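Side-chain contact in mambaquaretin-1 (Dendroaspis angusticeps, PDB 5M4V), which selectively antagonises the vasopressin type 2 receptor as a Kunitz-fold peptide of green mamba venom: residues A[22-25]-A[26-29]. Sequence-based numbering, arbitrary orientation.
Sequences YYSQ and KTNK
Tyr23 and Asn28 join their side chains round the turn that follows strand 18-24. The phenol OH of Tyr23 donates to OD1 of Asn28, and the two oxygens are 2.6 Å apart. The donor lies in the carbonyl plane of the amide, on a lone pair of OD1. OD1 in turn sits at the edge of the ring, in the ring plane. Ring and amide planes are nearly perpendicular, 85° apart. CG of Tyr23 is anti to the backbone N (chi1 174°), which lets the ring run alongside the turn, with CE1 3.6 Å from CA of Asn28.

Backbone bonds add to the closure. Ser24 N gives a nearly straight bond to Lys29 O (2.9 Å, N-H...O 173°). Ser24 O accepts two weak bonds, from Asn28 N at 2.9 Å and from Thr27 N at a longer distance. Asn28 takes a left-handed backbone conformation within the turn. This is the tight connection of the Kunitz domain's antiparallel hairpin, between strands 18-24 and 29-35. Before the chain bends, Tyr23 N is hydrogen-bonded to OD1 of Asn43, outside the hairpin.

Two hydroxyls serve the turn itself. Ser24 OG accepts a weak bond from Lys26 N at 3.1 Å, and CB of Lys26 touches the same oxygen. Thr27 OG1 takes a weak bond from Lys29 N (3.0 Å). It is also hydrogen-bonded to NE2 of His31, on the returning strand. CB of Ser24 lies 3.5 Å from Thr27 OG1.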
ATOM      1  N   TYR A  22      -2.289  -1.389  -0.636  1.00  9.55           N
ATOM      2  CA  TYR A  22      -1.109  -1.222  -1.477  1.00  9.48           C
ATOM      3  C   TYR A  22      -1.441  -1.629  -2.903  1.00  9.08           C
ATOM      4  O   TYR A  22      -2.371  -2.429  -3.115  1.00 10.03           O
ATOM      5  CB  TYR A  22       0.077  -2.062  -0.978  1.00 10.20           C
ATOM      6  CG  TYR A  22      -0.026  -3.514  -1.212  1.00 10.55           C
ATOM      7  CD1 TYR A  22      -0.777  -4.357  -0.418  1.00 11.39           C
ATOM      8  CD2 TYR A  22       0.672  -4.130  -2.265  1.00 11.64           C
ATOM      9  CE1 TYR A  22      -0.854  -5.707  -0.614  1.00 12.37           C
ATOM     10  CE2 TYR A  22       0.578  -5.502  -2.481  1.00 13.83           C
ATOM     11  CZ  TYR A  22      -0.181  -6.287  -1.668  1.00 14.19           C
ATOM     12  OH  TYR A  22      -0.237  -7.664  -1.856  1.00 18.47           O
ATOM     13  N   TYR A  23      -0.665  -1.137  -3.855  1.00  9.44           N
ATOM     14  CA  TYR A  23      -0.790  -1.529  -5.268  1.00  9.91           C
ATOM     15  C   TYR A  23       0.165  -2.654  -5.596  1.00 10.34           C
ATOM     16  O   TYR A  23       1.345  -2.598  -5.220  1.00 11.04           O
ATOM     17  CB  TYR A  23      -0.468  -0.300  -6.125  1.00 10.63           C
ATOM     18  CG  TYR A  23      -0.423  -0.646  -7.603  1.00 11.45           C
ATOM     19  CD1 TYR A  23      -1.580  -0.667  -8.381  1.00 11.91           C
ATOM     20  CD2 TYR A  23       0.805  -0.930  -8.221  1.00 11.97           C
ATOM     21  CE1 TYR A  23      -1.504  -0.956  -9.755  1.00 12.72           C
ATOM     22  CE2 TYR A  23       0.880  -1.258  -9.564  1.00 12.78           C
ATOM     23  CZ  TYR A  23      -0.258  -1.236 -10.320  1.00 13.15           C
ATOM     24  OH  TYR A  23      -0.125  -1.568 -11.665  1.00 15.42           O
ATOM     25  N   SER A  24      -0.330  -3.644  -6.359  1.00 11.23           N
ATOM     26  CA  SER A  24       0.539  -4.732  -6.860  1.00 13.08           C
ATOM     27  C   SER A  24       0.647  -4.644  -8.388  1.00 13.03           C
ATOM     28  O   SER A  24      -0.320  -4.583  -9.152  1.00 14.24           O
ATOM     29  CB  SER A  24      -0.135  -6.071  -6.551  1.00 14.39           C
ATOM     30  OG  SER A  24       0.616  -7.114  -7.175  1.00 17.69           O
ATOM     31  N   GLN A  25       1.925  -4.633  -8.834  1.00 17.33           N
ATOM     32  CA  GLN A  25       2.184  -4.726 -10.268  1.00 19.96           C
ATOM     33  C   GLN A  25       1.761  -6.021 -10.879  1.00 21.38           C
ATOM     34  O   GLN A  25       1.545  -6.111 -12.112  1.00 26.75           O
ATOM     35  CB  GLN A  25       3.697  -4.589 -10.577  1.00 24.62           C
ATOM     36  CG  GLN A  25       4.166  -3.362 -10.218  1.00 27.31           C
ATOM     37  CD  GLN A  25       5.574  -3.143 -10.812  1.00 36.26           C
ATOM     38  OE1 GLN A  25       6.560  -3.336 -10.169  1.00 38.11           O
ATOM     39  NE2 GLN A  25       5.657  -2.757 -12.041  1.00 32.02           N
ATOM     40  N   LYS A  26       1.696  -7.102 -10.074  0.58 20.99           N
ATOM     41  CA  LYS A  26       1.241  -8.421 -10.613  0.58 22.00           C
ATOM     42  C   LYS A  26      -0.208  -8.330 -11.126  0.58 24.09           C
ATOM     43  O   LYS A  26      -0.538  -9.012 -12.082  0.58 31.96           O
ATOM     44  CB  LYS A  26       1.322  -9.480  -9.534  0.58 27.73           C
ATOM     45  CG  LYS A  26       2.613  -9.758  -8.881  0.58 30.05           C
ATOM     46  CD  LYS A  26       3.650 -10.433  -9.784  0.58 42.15           C
ATOM     47  CE  LYS A  26       5.014 -10.574  -9.045  0.58 46.96           C
ATOM     48  NZ  LYS A  26       6.094 -11.228  -9.763  0.58 42.96           N
ATOM     49  N   THR A  27      -1.108  -7.627 -10.426  1.00 18.76           N
ATOM     50  CA  THR A  27      -2.555  -7.547 -10.756  1.00 16.22           C
ATOM     51  C   THR A  27      -2.999  -6.299 -11.380  1.00 16.80           C
ATOM     52  O   THR A  27      -4.135  -6.255 -11.865  1.00 17.18           O
ATOM     53  CB  THR A  27      -3.257  -7.807  -9.417  1.00 16.64           C
ATOM     54  OG1 THR A  27      -2.914  -6.761  -8.543  1.00 15.81           O
ATOM     55  CG2 THR A  27      -2.917  -9.083  -8.726  1.00 19.90           C
ATOM     56  N   ASN A  28      -2.197  -5.163 -11.237  1.00 14.61           N
ATOM     57  CA  ASN A  28      -2.735  -3.829 -11.536  1.00 14.18           C
ATOM     58  C   ASN A  28      -3.908  -3.525 -10.713  1.00 13.10           C
ATOM     59  O   ASN A  28      -4.732  -2.674 -11.069  1.00 15.82           O
ATOM     60  CB  ASN A  28      -3.029  -3.626 -13.027  1.00 16.99           C
ATOM     61  CG  ASN A  28      -3.161  -2.167 -13.420  1.00 16.23           C
ATOM     62  OD1 ASN A  28      -2.390  -1.333 -13.007  1.00 16.55           O
ATOM     63  ND2 ASN A  28      -4.136  -1.839 -14.299  1.00 18.42           N
ATOM     64  N   LYS A  29      -3.916  -4.028  -9.437  0.80 13.64           N
ATOM     65  CA  LYS A  29      -4.955  -3.806  -8.497  0.80 12.18           C
ATOM     66  C   LYS A  29      -4.377  -3.398  -7.147  0.80 11.47           C
ATOM     67  O   LYS A  29      -3.209  -3.711  -6.817  0.80 11.90           O
ATOM     68  CB  LYS A  29      -5.852  -5.008  -8.327  0.80 13.35           C
ATOM     69  CG  LYS A  29      -6.659  -5.342  -9.551  0.80 15.97           C
ATOM     70  CD  LYS A  29      -7.545  -6.498  -9.405  0.80 20.01           C
ATOM     71  CE  LYS A  29      -8.937  -5.916  -9.318  0.80 31.17           C
ATOM     72  NZ  LYS A  29     -10.193  -6.733  -9.534  0.80 37.93           N
TER